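Long-range contacts in serine repeat antigen 5 (Plasmodium falciparum, PDB 6X44), which is a papain-family pseudo-zymogen of the malaria parasite, probably without the protease activity of its active relatives: residues E16-I21 against M52-L57; T64-N69 against R102-C107; K83-Y88 against M352-S357; C220-E225 against N431-M436; A315-R320 against F423-V428. All coordinates share one frame; numbering follows the deposited sequence.

Contact 1: E16-I21 against M52-L57; sequences ESIDNI and MNYCSL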
# COMPACT_ATOMS: atom_id res chain seq x y z
N GLU A 16 12.83 1.39 -22.91
CA GLU A 16 13.72 0.78 -23.90
C GLU A 16 14.60 -0.28 -23.25
O GLU A 16 14.69 -1.42 -23.73
CB GLU A 16 14.56 1.88 -24.56
CG GLU A 16 15.61 1.44 -25.61
CD GLU A 16 16.69 2.50 -25.85
OE1 GLU A 16 17.29 2.99 -24.86
OE2 GLU A 16 16.92 2.86 -27.03
N SER A 17 15.28 0.09 -22.16
CA SER A 17 16.15 -0.86 -21.47
C SER A 17 15.36 -2.09 -21.03
O SER A 17 15.83 -3.22 -21.20
CB SER A 17 16.81 -0.16 -20.28
OG SER A 17 17.72 -1.03 -19.64
N ILE A 18 14.15 -1.90 -20.50
CA ILE A 18 13.35 -3.03 -20.04
C ILE A 18 12.99 -3.94 -21.20
O ILE A 18 12.99 -5.17 -21.07
CB ILE A 18 12.09 -2.52 -19.31
CG1 ILE A 18 12.45 -1.96 -17.92
CG2 ILE A 18 11.06 -3.62 -19.20
CD1 ILE A 18 11.28 -1.42 -17.17
N ASP A 19 12.64 -3.35 -22.35
CA ASP A 19 12.26 -4.16 -23.51
C ASP A 19 13.44 -4.94 -24.09
O ASP A 19 13.28 -6.09 -24.50
CB ASP A 19 11.64 -3.27 -24.60
CG ASP A 19 10.12 -3.11 -24.45
OD1 ASP A 19 9.42 -4.06 -23.99
OD2 ASP A 19 9.62 -2.04 -24.84
N ASN A 20 14.64 -4.33 -24.13
CA ASN A 20 15.82 -5.08 -24.57
C ASN A 20 16.04 -6.30 -23.69
O ASN A 20 16.30 -7.40 -24.19
CB ASN A 20 17.08 -4.21 -24.54
CG ASN A 20 17.04 -3.03 -25.51
OD1 ASN A 20 16.22 -2.99 -26.44
ND2 ASN A 20 17.94 -2.07 -25.30
N ILE A 21 15.98 -6.12 -22.36
CA ILE A 21 16.26 -7.20 -21.43
C ILE A 21 15.29 -8.36 -21.63
O ILE A 21 15.69 -9.52 -21.71
CB ILE A 21 16.22 -6.68 -19.98
CG1 ILE A 21 17.40 -5.75 -19.73
CG2 ILE A 21 16.19 -7.85 -18.96
CD1 ILE A 21 17.20 -4.79 -18.57
N MET A 52 23.27 -4.07 -16.12
CA MET A 52 23.94 -3.08 -15.29
C MET A 52 23.52 -1.68 -15.68
O MET A 52 23.35 -0.81 -14.82
CB MET A 52 25.45 -3.26 -15.38
CG MET A 52 25.98 -3.97 -14.11
SD MET A 52 25.66 -3.01 -12.60
CE MET A 52 26.27 -4.15 -11.37
N ASN A 53 23.32 -1.43 -16.96
CA ASN A 53 22.92 -0.09 -17.36
C ASN A 53 21.48 0.19 -16.95
O ASN A 53 21.12 1.34 -16.63
CB ASN A 53 23.08 0.07 -18.85
CG ASN A 53 22.56 1.38 -19.32
OD1 ASN A 53 23.17 2.43 -19.09
ND2 ASN A 53 21.40 1.36 -19.95
N TYR A 54 20.63 -0.82 -17.01
CA TYR A 54 19.27 -0.66 -16.50
C TYR A 54 19.29 -0.17 -15.05
O TYR A 54 18.64 0.82 -14.70
CB TYR A 54 18.52 -1.98 -16.59
CG TYR A 54 17.17 -1.82 -16.00
CD1 TYR A 54 16.37 -0.77 -16.41
CD2 TYR A 54 16.70 -2.67 -15.00
CE1 TYR A 54 15.12 -0.57 -15.88
CE2 TYR A 54 15.43 -2.47 -14.45
CZ TYR A 54 14.65 -1.41 -14.90
OH TYR A 54 13.39 -1.15 -14.41
N CYS A 55 20.03 -0.87 -14.19
CA CYS A 55 20.06 -0.51 -12.79
C CYS A 55 20.75 0.82 -12.58
O CYS A 55 20.41 1.55 -11.64
CB CYS A 55 20.72 -1.63 -11.98
SG CYS A 55 19.57 -3.03 -11.91
N SER A 56 21.68 1.18 -13.46
CA SER A 56 22.32 2.49 -13.34
C SER A 56 21.33 3.60 -13.67
O SER A 56 21.33 4.64 -13.01
CB SER A 56 23.54 2.55 -14.25
OG SER A 56 24.05 3.87 -14.30
N LEU A 57 20.47 3.37 -14.65
CA LEU A 57 19.34 4.26 -14.89
C LEU A 57 18.48 4.38 -13.65
O LEU A 57 18.46 5.46 -13.02
CB LEU A 57 18.45 3.75 -16.04
CG LEU A 57 18.82 4.18 -17.46
CD1 LEU A 57 17.93 3.49 -18.46
CD2 LEU A 57 18.74 5.69 -17.61

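Contact 2: T64-N69 against R102-C107; sequences TGTLDN and RNAAVC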
# COMPACT_ATOMS: atom_id res chain seq x y z
N THR A 64 12.40 6.63 -4.46
CA THR A 64 11.86 5.91 -3.32
C THR A 64 12.88 5.59 -2.27
O THR A 64 12.52 4.99 -1.26
CB THR A 64 11.23 4.60 -3.75
OG1 THR A 64 12.29 3.67 -4.04
CG2 THR A 64 10.32 4.83 -4.93
N GLY A 65 14.15 5.94 -2.48
CA GLY A 65 15.23 5.60 -1.58
C GLY A 65 15.65 4.14 -1.57
O GLY A 65 16.51 3.77 -0.76
N THR A 66 15.08 3.30 -2.43
CA THR A 66 15.47 1.89 -2.44
C THR A 66 16.96 1.70 -2.71
O THR A 66 17.63 0.90 -2.06
CB THR A 66 14.65 1.13 -3.47
OG1 THR A 66 13.27 1.18 -3.10
CG2 THR A 66 15.14 -0.33 -3.54
N LEU A 67 17.49 2.39 -3.73
CA LEU A 67 18.88 2.19 -4.14
C LEU A 67 19.84 3.22 -3.56
O LEU A 67 21.05 3.04 -3.64
CB LEU A 67 18.98 2.18 -5.67
CG LEU A 67 18.14 1.04 -6.24
CD1 LEU A 67 18.07 1.13 -7.73
CD2 LEU A 67 18.70 -0.31 -5.85
N ASP A 68 19.31 4.30 -2.99
CA ASP A 68 20.12 5.17 -2.16
C ASP A 68 20.74 4.39 -1.02
O ASP A 68 21.87 4.64 -0.60
CB ASP A 68 19.26 6.31 -1.57
CG ASP A 68 18.66 7.24 -2.62
OD1 ASP A 68 19.12 7.20 -3.79
OD2 ASP A 68 17.76 8.03 -2.23
N ASN A 69 20.01 3.42 -0.49
CA ASN A 69 20.27 2.95 0.85
C ASN A 69 20.86 1.55 0.93
O ASN A 69 21.46 1.22 1.95
CB ASN A 69 18.97 3.00 1.67
CG ASN A 69 18.63 4.42 2.15
OD1 ASN A 69 19.18 4.89 3.16
ND2 ASN A 69 17.74 5.11 1.43
N ARG A 102 9.97 -1.94 -13.21
CA ARG A 102 10.26 -0.59 -12.74
C ARG A 102 10.31 -0.46 -11.23
O ARG A 102 10.55 0.65 -10.72
CB ARG A 102 9.22 0.39 -13.27
CG ARG A 102 8.89 0.18 -14.71
CD ARG A 102 7.95 1.24 -15.19
NE ARG A 102 8.67 2.29 -15.89
CZ ARG A 102 8.85 2.31 -17.20
NH1 ARG A 102 8.37 1.31 -17.95
NH2 ARG A 102 9.51 3.31 -17.77
N ASN A 103 10.09 -1.54 -10.48
CA ASN A 103 10.41 -1.54 -9.06
C ASN A 103 11.93 -1.64 -8.90
O ASN A 103 12.53 -2.68 -9.20
CB ASN A 103 9.71 -2.69 -8.34
CG ASN A 103 9.96 -2.70 -6.84
OD1 ASN A 103 10.85 -2.00 -6.32
ND2 ASN A 103 9.19 -3.50 -6.12
N ALA A 104 12.53 -0.57 -8.38
CA ALA A 104 13.98 -0.53 -8.18
C ALA A 104 14.50 -1.66 -7.31
O ALA A 104 15.70 -1.99 -7.37
CB ALA A 104 14.36 0.82 -7.56
N ALA A 105 13.63 -2.27 -6.51
CA ALA A 105 14.06 -3.42 -5.74
C ALA A 105 14.77 -4.47 -6.59
O ALA A 105 15.58 -5.24 -6.05
CB ALA A 105 12.86 -4.06 -5.04
N VAL A 106 14.49 -4.54 -7.90
CA VAL A 106 15.10 -5.58 -8.74
C VAL A 106 16.60 -5.37 -8.90
O VAL A 106 17.30 -6.29 -9.31
CB VAL A 106 14.48 -5.66 -10.15
CG1 VAL A 106 13.00 -5.91 -10.10
CG2 VAL A 106 14.76 -4.41 -10.93
N CYS A 107 17.11 -4.19 -8.59
CA CYS A 107 18.56 -3.95 -8.66
C CYS A 107 19.27 -4.26 -7.35
O CYS A 107 20.50 -4.14 -7.29
CB CYS A 107 18.82 -2.50 -9.08
SG CYS A 107 18.11 -2.20 -10.72

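Contact 3: K83-Y88 against M352-S357; sequences KRLLIY and MGYEFS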
# COMPACT_ATOMS: atom_id res chain seq x y z
N LYS A 83 14.73 -12.98 -13.23
CA LYS A 83 14.27 -14.34 -13.50
C LYS A 83 13.18 -14.76 -12.52
O LYS A 83 12.17 -15.36 -12.93
CB LYS A 83 15.45 -15.29 -13.42
CG LYS A 83 15.14 -16.74 -13.72
CD LYS A 83 16.14 -17.65 -13.02
CE LYS A 83 15.77 -17.86 -11.55
NZ LYS A 83 16.89 -18.43 -10.76
N ARG A 84 13.35 -14.47 -11.23
CA ARG A 84 12.34 -14.87 -10.25
C ARG A 84 11.04 -14.12 -10.45
O ARG A 84 9.95 -14.67 -10.29
CB ARG A 84 12.88 -14.64 -8.83
CG ARG A 84 14.14 -15.43 -8.48
CD ARG A 84 14.83 -14.83 -7.24
NE ARG A 84 13.87 -14.56 -6.16
CZ ARG A 84 14.12 -13.83 -5.08
NH1 ARG A 84 15.32 -13.25 -4.92
NH2 ARG A 84 13.17 -13.67 -4.16
N LEU A 85 11.13 -12.85 -10.82
CA LEU A 85 9.92 -12.08 -11.09
C LEU A 85 9.16 -12.65 -12.28
O LEU A 85 7.93 -12.78 -12.23
CB LEU A 85 10.33 -10.64 -11.35
CG LEU A 85 9.31 -9.54 -11.28
CD1 LEU A 85 8.63 -9.53 -9.93
CD2 LEU A 85 10.13 -8.26 -11.53
N LEU A 86 9.88 -13.02 -13.35
CA LEU A 86 9.21 -13.57 -14.53
C LEU A 86 8.55 -14.91 -14.21
O LEU A 86 7.41 -15.16 -14.60
CB LEU A 86 10.22 -13.71 -15.67
CG LEU A 86 10.71 -12.37 -16.22
CD1 LEU A 86 11.94 -12.52 -17.11
CD2 LEU A 86 9.61 -11.64 -16.96
N ILE A 87 9.24 -15.77 -13.46
CA ILE A 87 8.65 -17.04 -13.04
C ILE A 87 7.36 -16.79 -12.25
O ILE A 87 6.31 -17.39 -12.55
CB ILE A 87 9.67 -17.85 -12.24
CG1 ILE A 87 10.70 -18.45 -13.19
CG2 ILE A 87 9.00 -18.97 -11.46
CD1 ILE A 87 12.00 -18.77 -12.55
N TYR A 88 7.41 -15.92 -11.23
CA TYR A 88 6.24 -15.63 -10.39
C TYR A 88 5.10 -14.96 -11.14
O TYR A 88 4.03 -14.77 -10.56
CB TYR A 88 6.61 -14.70 -9.22
CG TYR A 88 7.02 -15.39 -7.93
CD1 TYR A 88 8.34 -15.82 -7.73
CD2 TYR A 88 6.10 -15.57 -6.89
CE1 TYR A 88 8.73 -16.44 -6.54
CE2 TYR A 88 6.48 -16.19 -5.69
CZ TYR A 88 7.79 -16.62 -5.53
OH TYR A 88 8.18 -17.23 -4.35
N MET A 352 5.71 -10.78 2.34
CA MET A 352 5.49 -10.15 1.05
C MET A 352 6.75 -9.42 0.59
O MET A 352 7.47 -8.82 1.40
CB MET A 352 4.35 -9.13 1.13
CG MET A 352 3.02 -9.68 1.67
SD MET A 352 2.26 -8.50 2.81
CE MET A 352 2.27 -7.02 1.83
N GLY A 353 6.98 -9.45 -0.73
CA GLY A 353 8.15 -8.84 -1.33
C GLY A 353 7.94 -8.37 -2.77
O GLY A 353 6.81 -8.36 -3.28
N TYR A 354 9.03 -8.03 -3.44
CA TYR A 354 8.94 -7.38 -4.74
C TYR A 354 8.23 -8.26 -5.77
O TYR A 354 7.58 -7.74 -6.70
CB TYR A 354 10.36 -7.00 -5.22
CG TYR A 354 11.13 -8.14 -5.85
CD1 TYR A 354 11.47 -9.28 -5.12
CD2 TYR A 354 11.48 -8.09 -7.18
CE1 TYR A 354 12.15 -10.35 -5.72
CE2 TYR A 354 12.17 -9.13 -7.78
CZ TYR A 354 12.49 -10.26 -7.05
OH TYR A 354 13.19 -11.27 -7.66
N GLU A 355 8.31 -9.58 -5.62
CA GLU A 355 7.76 -10.54 -6.56
C GLU A 355 6.35 -11.01 -6.17
O GLU A 355 5.80 -11.89 -6.84
CB GLU A 355 8.71 -11.77 -6.66
CG GLU A 355 8.52 -12.86 -5.56
CD GLU A 355 9.21 -12.53 -4.24
OE1 GLU A 355 9.12 -11.37 -3.75
OE2 GLU A 355 9.85 -13.45 -3.67
N PHE A 356 5.78 -10.47 -5.10
CA PHE A 356 4.49 -10.92 -4.57
C PHE A 356 3.40 -10.74 -5.62
O PHE A 356 3.28 -9.68 -6.25
CB PHE A 356 4.17 -10.12 -3.32
CG PHE A 356 2.99 -10.61 -2.51
CD1 PHE A 356 3.13 -11.66 -1.59
CD2 PHE A 356 1.77 -9.95 -2.59
CE1 PHE A 356 2.03 -12.06 -0.81
CE2 PHE A 356 0.69 -10.35 -1.83
CZ PHE A 356 0.81 -11.40 -0.93
N SER A 357 2.62 -11.79 -5.80
CA SER A 357 1.59 -11.76 -6.83
C SER A 357 0.40 -10.97 -6.33
O SER A 357 -0.11 -11.24 -5.23
CB SER A 357 1.15 -13.16 -7.23
OG SER A 357 0.04 -13.03 -8.09

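Contact 4: C220-E225 against N431-M436; sequences CMKGYE and NVDLPM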
# COMPACT_ATOMS: atom_id res chain seq x y z
N CYS A 220 -14.44 11.13 0.13
CA CYS A 220 -15.10 10.77 -1.12
C CYS A 220 -16.57 10.41 -0.89
O CYS A 220 -17.45 10.87 -1.62
CB CYS A 220 -14.37 9.60 -1.80
SG CYS A 220 -12.92 10.05 -2.85
N MET A 221 -16.84 9.56 0.09
CA MET A 221 -18.22 9.19 0.39
C MET A 221 -19.07 10.38 0.76
O MET A 221 -20.29 10.28 0.68
CB MET A 221 -18.30 8.16 1.53
CG MET A 221 -17.55 6.88 1.27
SD MET A 221 -18.03 6.06 -0.26
CE MET A 221 -19.72 5.63 0.20
N LYS A 222 -18.49 11.51 1.16
CA LYS A 222 -19.31 12.65 1.53
C LYS A 222 -19.35 13.70 0.45
O LYS A 222 -19.76 14.83 0.71
CB LYS A 222 -18.82 13.24 2.86
CG LYS A 222 -19.08 12.28 4.01
CD LYS A 222 -18.77 12.85 5.36
CE LYS A 222 -19.88 12.48 6.37
NZ LYS A 222 -21.19 13.24 6.14
N GLY A 223 -18.90 13.37 -0.76
CA GLY A 223 -19.00 14.27 -1.88
C GLY A 223 -17.79 15.10 -2.21
O GLY A 223 -17.84 15.86 -3.18
N TYR A 224 -16.70 15.00 -1.43
CA TYR A 224 -15.54 15.81 -1.73
C TYR A 224 -14.75 15.21 -2.88
O TYR A 224 -14.84 14.03 -3.20
CB TYR A 224 -14.64 15.95 -0.50
CG TYR A 224 -15.34 16.63 0.64
CD1 TYR A 224 -15.27 18.01 0.79
CD2 TYR A 224 -16.11 15.91 1.53
CE1 TYR A 224 -15.94 18.64 1.82
CE2 TYR A 224 -16.78 16.52 2.55
CZ TYR A 224 -16.70 17.88 2.69
OH TYR A 224 -17.38 18.48 3.72
N GLU A 225 -13.95 16.06 -3.52
CA GLU A 225 -13.09 15.60 -4.58
C GLU A 225 -12.01 14.66 -4.03
O GLU A 225 -11.68 14.71 -2.84
CB GLU A 225 -12.42 16.79 -5.28
CG GLU A 225 -13.24 18.09 -5.34
CD GLU A 225 -12.96 19.05 -4.15
OE1 GLU A 225 -13.56 18.88 -3.03
OE2 GLU A 225 -12.13 19.98 -4.34
N ASN A 431 -14.01 7.15 13.43
CA ASN A 431 -15.33 7.69 13.79
C ASN A 431 -15.16 9.19 13.88
O ASN A 431 -14.78 9.72 14.93
CB ASN A 431 -15.85 7.09 15.09
CG ASN A 431 -15.92 5.59 15.07
OD1 ASN A 431 -16.26 4.96 14.05
ND2 ASN A 431 -15.61 4.99 16.20
N VAL A 432 -15.43 9.85 12.77
CA VAL A 432 -15.31 11.29 12.62
C VAL A 432 -16.57 11.79 11.95
O VAL A 432 -17.36 11.01 11.42
CB VAL A 432 -14.07 11.72 11.81
CG1 VAL A 432 -12.82 11.19 12.47
CG2 VAL A 432 -14.18 11.27 10.34
N ASP A 433 -16.76 13.10 11.97
CA ASP A 433 -17.87 13.73 11.26
C ASP A 433 -17.30 14.83 10.40
O ASP A 433 -16.42 15.59 10.83
CB ASP A 433 -18.91 14.30 12.22
CG ASP A 433 -20.34 14.15 11.69
OD1 ASP A 433 -20.51 13.73 10.50
OD2 ASP A 433 -21.28 14.46 12.47
N LEU A 434 -17.78 14.88 9.17
CA LEU A 434 -17.61 15.99 8.25
C LEU A 434 -18.97 16.19 7.61
O LEU A 434 -19.75 15.24 7.49
CB LEU A 434 -16.56 15.71 7.16
CG LEU A 434 -15.09 15.77 7.56
CD1 LEU A 434 -14.19 14.95 6.61
CD2 LEU A 434 -14.63 17.20 7.58
N PRO A 435 -19.29 17.42 7.20
CA PRO A 435 -20.55 17.66 6.49
C PRO A 435 -20.47 17.27 5.01
O PRO A 435 -19.46 17.50 4.35
CB PRO A 435 -20.76 19.17 6.64
CG PRO A 435 -19.33 19.72 6.71
CD PRO A 435 -18.50 18.64 7.41
N MET A 436 -21.55 16.67 4.50
CA MET A 436 -21.68 16.43 3.07
C MET A 436 -21.27 17.66 2.27
O MET A 436 -21.54 18.80 2.68
CB MET A 436 -23.10 16.05 2.66
CG MET A 436 -23.72 14.93 3.44
SD MET A 436 -22.91 13.35 3.17
CE MET A 436 -23.16 13.12 1.41

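Contact 5: A315-R320 against F423-V428; sequences AYESER and FIHSVV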
# COMPACT_ATOMS: atom_id res chain seq x y z
N ALA A 315 -11.79 -0.33 16.79
CA ALA A 315 -10.89 -1.34 16.27
C ALA A 315 -11.46 -2.73 16.58
O ALA A 315 -12.10 -2.95 17.61
CB ALA A 315 -9.49 -1.19 16.85
N TYR A 316 -11.22 -3.65 15.67
CA TYR A 316 -11.61 -5.04 15.87
C TYR A 316 -10.43 -5.94 15.58
O TYR A 316 -9.79 -5.79 14.53
CB TYR A 316 -12.77 -5.42 14.94
CG TYR A 316 -14.01 -4.59 15.07
CD1 TYR A 316 -14.16 -3.39 14.38
CD2 TYR A 316 -15.06 -5.01 15.88
CE1 TYR A 316 -15.30 -2.64 14.49
CE2 TYR A 316 -16.21 -4.26 15.99
CZ TYR A 316 -16.33 -3.09 15.30
OH TYR A 316 -17.49 -2.37 15.46
N GLU A 317 -10.20 -6.92 16.45
CA GLU A 317 -9.12 -7.90 16.30
C GLU A 317 -9.65 -9.26 15.84
O GLU A 317 -10.61 -9.79 16.40
CB GLU A 317 -8.37 -8.06 17.63
CG GLU A 317 -7.89 -6.74 18.25
CD GLU A 317 -6.97 -6.96 19.42
OE1 GLU A 317 -7.42 -7.50 20.44
OE2 GLU A 317 -5.77 -6.63 19.32
N SER A 318 -9.01 -9.82 14.81
CA SER A 318 -9.48 -11.08 14.25
C SER A 318 -9.46 -12.20 15.30
O SER A 318 -10.37 -13.06 15.31
CB SER A 318 -8.65 -11.44 13.01
OG SER A 318 -7.27 -11.53 13.29
N GLU A 319 -8.49 -12.19 16.21
CA GLU A 319 -8.42 -13.27 17.20
C GLU A 319 -9.66 -13.31 18.09
O GLU A 319 -10.10 -14.38 18.51
CB GLU A 319 -7.16 -13.16 18.07
CG GLU A 319 -6.79 -14.48 18.73
CD GLU A 319 -6.01 -14.32 20.05
OE1 GLU A 319 -5.77 -13.16 20.47
OE2 GLU A 319 -5.64 -15.36 20.65
N ARG A 320 -10.23 -12.15 18.40
CA ARG A 320 -11.46 -12.09 19.17
C ARG A 320 -12.65 -12.66 18.42
O ARG A 320 -13.66 -12.96 19.05
CB ARG A 320 -11.72 -10.64 19.58
CG ARG A 320 -12.78 -10.48 20.63
CD ARG A 320 -12.25 -10.84 21.99
NE ARG A 320 -13.23 -10.51 23.02
CZ ARG A 320 -12.95 -10.37 24.31
NH1 ARG A 320 -11.70 -10.51 24.74
NH2 ARG A 320 -13.93 -10.07 25.16
N PHE A 423 -4.56 -13.73 8.73
CA PHE A 423 -3.65 -12.78 8.11
C PHE A 423 -4.02 -11.33 8.45
O PHE A 423 -3.14 -10.49 8.66
CB PHE A 423 -3.66 -12.98 6.59
CG PHE A 423 -2.87 -11.96 5.81
CD1 PHE A 423 -1.49 -12.01 5.80
CD2 PHE A 423 -3.51 -10.96 5.09
CE1 PHE A 423 -0.74 -11.09 5.07
CE2 PHE A 423 -2.77 -10.02 4.36
CZ PHE A 423 -1.38 -10.08 4.36
N ILE A 424 -5.31 -11.03 8.49
CA ILE A 424 -5.77 -9.73 8.96
C ILE A 424 -5.73 -9.74 10.49
O ILE A 424 -6.59 -10.35 11.13
CB ILE A 424 -7.17 -9.39 8.45
CG1 ILE A 424 -7.22 -9.48 6.93
CG2 ILE A 424 -7.54 -8.00 8.92
CD1 ILE A 424 -6.29 -8.51 6.23
N HIS A 425 -4.75 -9.05 11.08
CA HIS A 425 -4.60 -9.05 12.53
C HIS A 425 -5.71 -8.22 13.18
O HIS A 425 -6.37 -8.69 14.11
CB HIS A 425 -3.21 -8.53 12.91
CG HIS A 425 -3.00 -8.39 14.38
ND1 HIS A 425 -3.56 -7.38 15.12
CD2 HIS A 425 -2.26 -9.13 15.25
CE1 HIS A 425 -3.18 -7.49 16.38
NE2 HIS A 425 -2.40 -8.55 16.49
N SER A 426 -5.95 -7.01 12.65
CA SER A 426 -6.99 -6.11 13.15
C SER A 426 -7.48 -5.23 12.02
O SER A 426 -6.80 -5.07 11.01
CB SER A 426 -6.52 -5.17 14.25
OG SER A 426 -5.89 -5.90 15.25
N VAL A 427 -8.65 -4.64 12.23
CA VAL A 427 -9.09 -3.51 11.41
C VAL A 427 -9.45 -2.35 12.31
O VAL A 427 -9.77 -2.52 13.49
CB VAL A 427 -10.26 -3.87 10.48
CG1 VAL A 427 -9.81 -4.95 9.51
CG2 VAL A 427 -11.50 -4.32 11.30
N VAL A 428 -9.37 -1.15 11.74
CA VAL A 428 -9.60 0.09 12.44
C VAL A 428 -10.42 0.98 11.53
O VAL A 428 -10.09 1.13 10.34
CB VAL A 428 -8.27 0.79 12.84
CG1 VAL A 428 -8.53 2.12 13.53
CG2 VAL A 428 -7.47 -0.10 13.73
O HOH W 1 -5.15 -4.52 17.57
O HOH W 2 -6.14 -10.52 16.11

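Contact 1: E16-I21 against M52-L57
Ser17, Ile18 and Ile21 of helix 4-25 pack against Tyr54 of helix 45-61 in a buried, antiparallel helix-helix contact. It lies in the N-terminal helical part of the chain, probably the prodomain. The short axes approach to 9.8 Å, and their directions differ by 155°. Tyr54 carries most of the interface. Its CG is anti to the backbone N (chi1 177°), which sends the ring across helix 4-25. Three side chains line up along it, all meeting the ring obliquely. Ser17 OG is 3.3 Å from Tyr54 CB, at the root of the ring. Ile21 CD1 reaches the same Tyr54 CB at 3.7 Å, its side chain crossing that of Tyr54 at about a right angle. Ile18 serves the far end: its CG1 is 3.6 Å from Tyr54 CE1, and its CD1 is 3.5 Å from Tyr54 OH. The polar end of Ser17 is satisfied by a hydrogen bond to Glu50, on helix 45-61. Leu57 CD1 adds a looser touch on Ser17 CB at 4.2 Å. Helix 75-87 borders the pair through Leu82, which touches Ile21. Phe101, in the loop after helix 94-100, covers Ile18 and Ile21.

Contact 2: T64-N69 against R102-C107
Leu67 reaches across to Ala104 and Cys107, and its side chain carries much of this buried contact. Its CB points toward 102-107. CG is anti to the carbonyl carbon (chi1 -61°) and makes the first close approach, 4.0 Å from Ala104 CB. The branch then splits. CD1 comes down on the methyl of Ala104, with 3.7 Å from Leu67 CD1 to Ala104 CB. CD2 sits beside the backbone, 3.8 Å from Ala104 O, and it also meets Cys107, with 3.9 Å from Leu67 CD2 to Cys107 CB. Lys59, on helix 45-61, touches Leu67 as well. The surface under the leucine is a short 3-10 turn of residues 104-107. An Asx turn leads into it: Asn103 OD1 accepts from Ala105 N at 2.8 Å, the donor standing 47° out of the carbonyl plane. The disulfide from Cys107 to Cys55 ties this turn to helix 45-61. Thr66 flanks Leu67. Its CG2 lies 3.9 Å from Ala105 N, and Trp114 packs on both residues. Thr64 starts the turn on the other segment, where its OG1 accepts from Thr66 N in an ST turn. At the far end of that segment Asn69 ND2 gives a nearly straight bond to Gly65 O (174°), using a lone pair in the carbonyl plane.

Contact 3: K83-Y88 against M352-S357
The ring of Tyr88 receives the Glu355 side chain on one face. Glu355 CG stands 3.5 Å from the ring centroid, 5° off the normal, a CH-pi contact over the centre. The ring of Tyr354 has Glu355 CB above one face, 3.8 Å from its plane, toward the rim. At the edge of that ring, in its plane, lies Arg84 NH2, 3.8 Å from Tyr354 CE1. The guanidinium of Arg84 in turn has Tyr354 OH over one face, and the two flat groups stand nearly perpendicular (86°). Tyr354 OH is hydrogen-bonded to the backbone of Asn81, on the same helix as Arg84. Glu355 OE2 meets the guanidinium at its edge instead. This is a long, weak salt bridge, 3.4 Å from Arg84 NH2 to Glu355 OE2. Glu355 CG lies between the backbone N and the carbonyl carbon (chi1 84°), and a further bend at chi2 carries the carboxylate past Tyr88 to the arginine. Leu85 CD1 packs on the turn backbone, 3.6 Å from Glu355 CA. Gly353 to Phe356 form a type I beta turn that presents Tyr354 and Glu355 to helix 75-87. A loop of the papain-like domain gripping an N-terminal helix recalls the prosegment-binding loop of papain-family zymogens.

Contact 4: C220-E225 against N431-M436
Two polar contacts join Lys222 and Tyr224 to the C-terminal tail. Lys222 NZ makes a weak hydrogen bond to Leu434 O at 2.8 Å. The lysine chain is bent at chi3 and chi4, which turns NZ onto that carbonyl. The ammonium also comes close to a sulfur, with 3.4 Å from Lys222 NZ to Met436 SD. Tyr224 OH points at Pro435 O, which lies near the ring plane at its edge. The modelled separation of Tyr224 OH and Pro435 O, 2.4 Å, is very short, and its exact value is doubtful. The charges of Lys222 NZ and Asp433 OD1 are 4.4 Å apart, beyond a salt bridge, but could still attract. The bend that offers these side chains is a Schellman motif. Gly223, with positive phi, ends helix 206-221, which corresponds to the long central helix of papain-like folds. Cys220, in its last turn, forms a disulfide with Cys191. The backbone takes part too: Met436 CA approaches Lys222 O at 3.4 Å in a CA-H...O contact, and Lys222 is hydrogen-bonded to the backbone of Asn437. In the packing, Met436 crosses Lys222 at about a right angle. Leu434 CB meets the aliphatic part of the lysine, 4.0 Å from Lys222 CD.

Contact 5: A315-R320 against F423-V428
Ser318 turns its OG between its own N and carbonyl carbon (chi1 58°), which brings it onto Ile424 O. The hydroxyl donates at 2.6 Å from Ser318 OG to Ile424 O, in the carbonyl plane. Ser426 takes a different setting, with OG anti to the carbonyl carbon (chi1 -51°), which places it near Glu317. Water 1 joins these two, bonded to Glu317 OE2 and Ser426 OG. The carboxylate also lies beside the His425 ring, with 4.0 Å from Glu317 OE2 to His425 CE1. The backbones form an antiparallel pair. Tyr316 and Val427 are the hydrogen-bonded pair, at 2.9 Å from Tyr316 N to Val427 O and 2.8 Å from Val427 N to Tyr316 O. One step further along, Ser318 N is hydrogen-bonded to His425 O at 3.0 Å. Water 2 also donates to His425 O and accepts from Glu319 N. Ala315 and Val428 share the face with Glu317 and Ser426, touching at 3.9 Å between Ala315 CB and Val428 CG2. Tyr316 and Val427 turn to the other face, where helix 325-339 covers them through Phe328 and Ile332. Strand 426-433 sits between two neighbours here, with strand 342-346 on its other edge, in the papain-like domain's sheet.

Overall arrangement
Contacts 1, 2 and 3 form one continuous region. The Cys55-Cys107 disulfide joins contact 1 to contact 2, and Tyr54 OH packs on Arg102 CA. Contact 2 meets contact 3 where Ala105 and Val106 touch Tyr354. Contact 3 brings an N-terminal helix onto the papain-like domain, and its only touch with contact 5 is Met352 on Phe423. Contacts 4 and 5 share strand 426-433, with centres 25 Å apart. Contact 4 is the remote end, its centre about 45 Å from that of contact 1. It lies at the C-terminal end of helix 206-221. In papain relatives the other end of this helix carries the catalytic nucleophile.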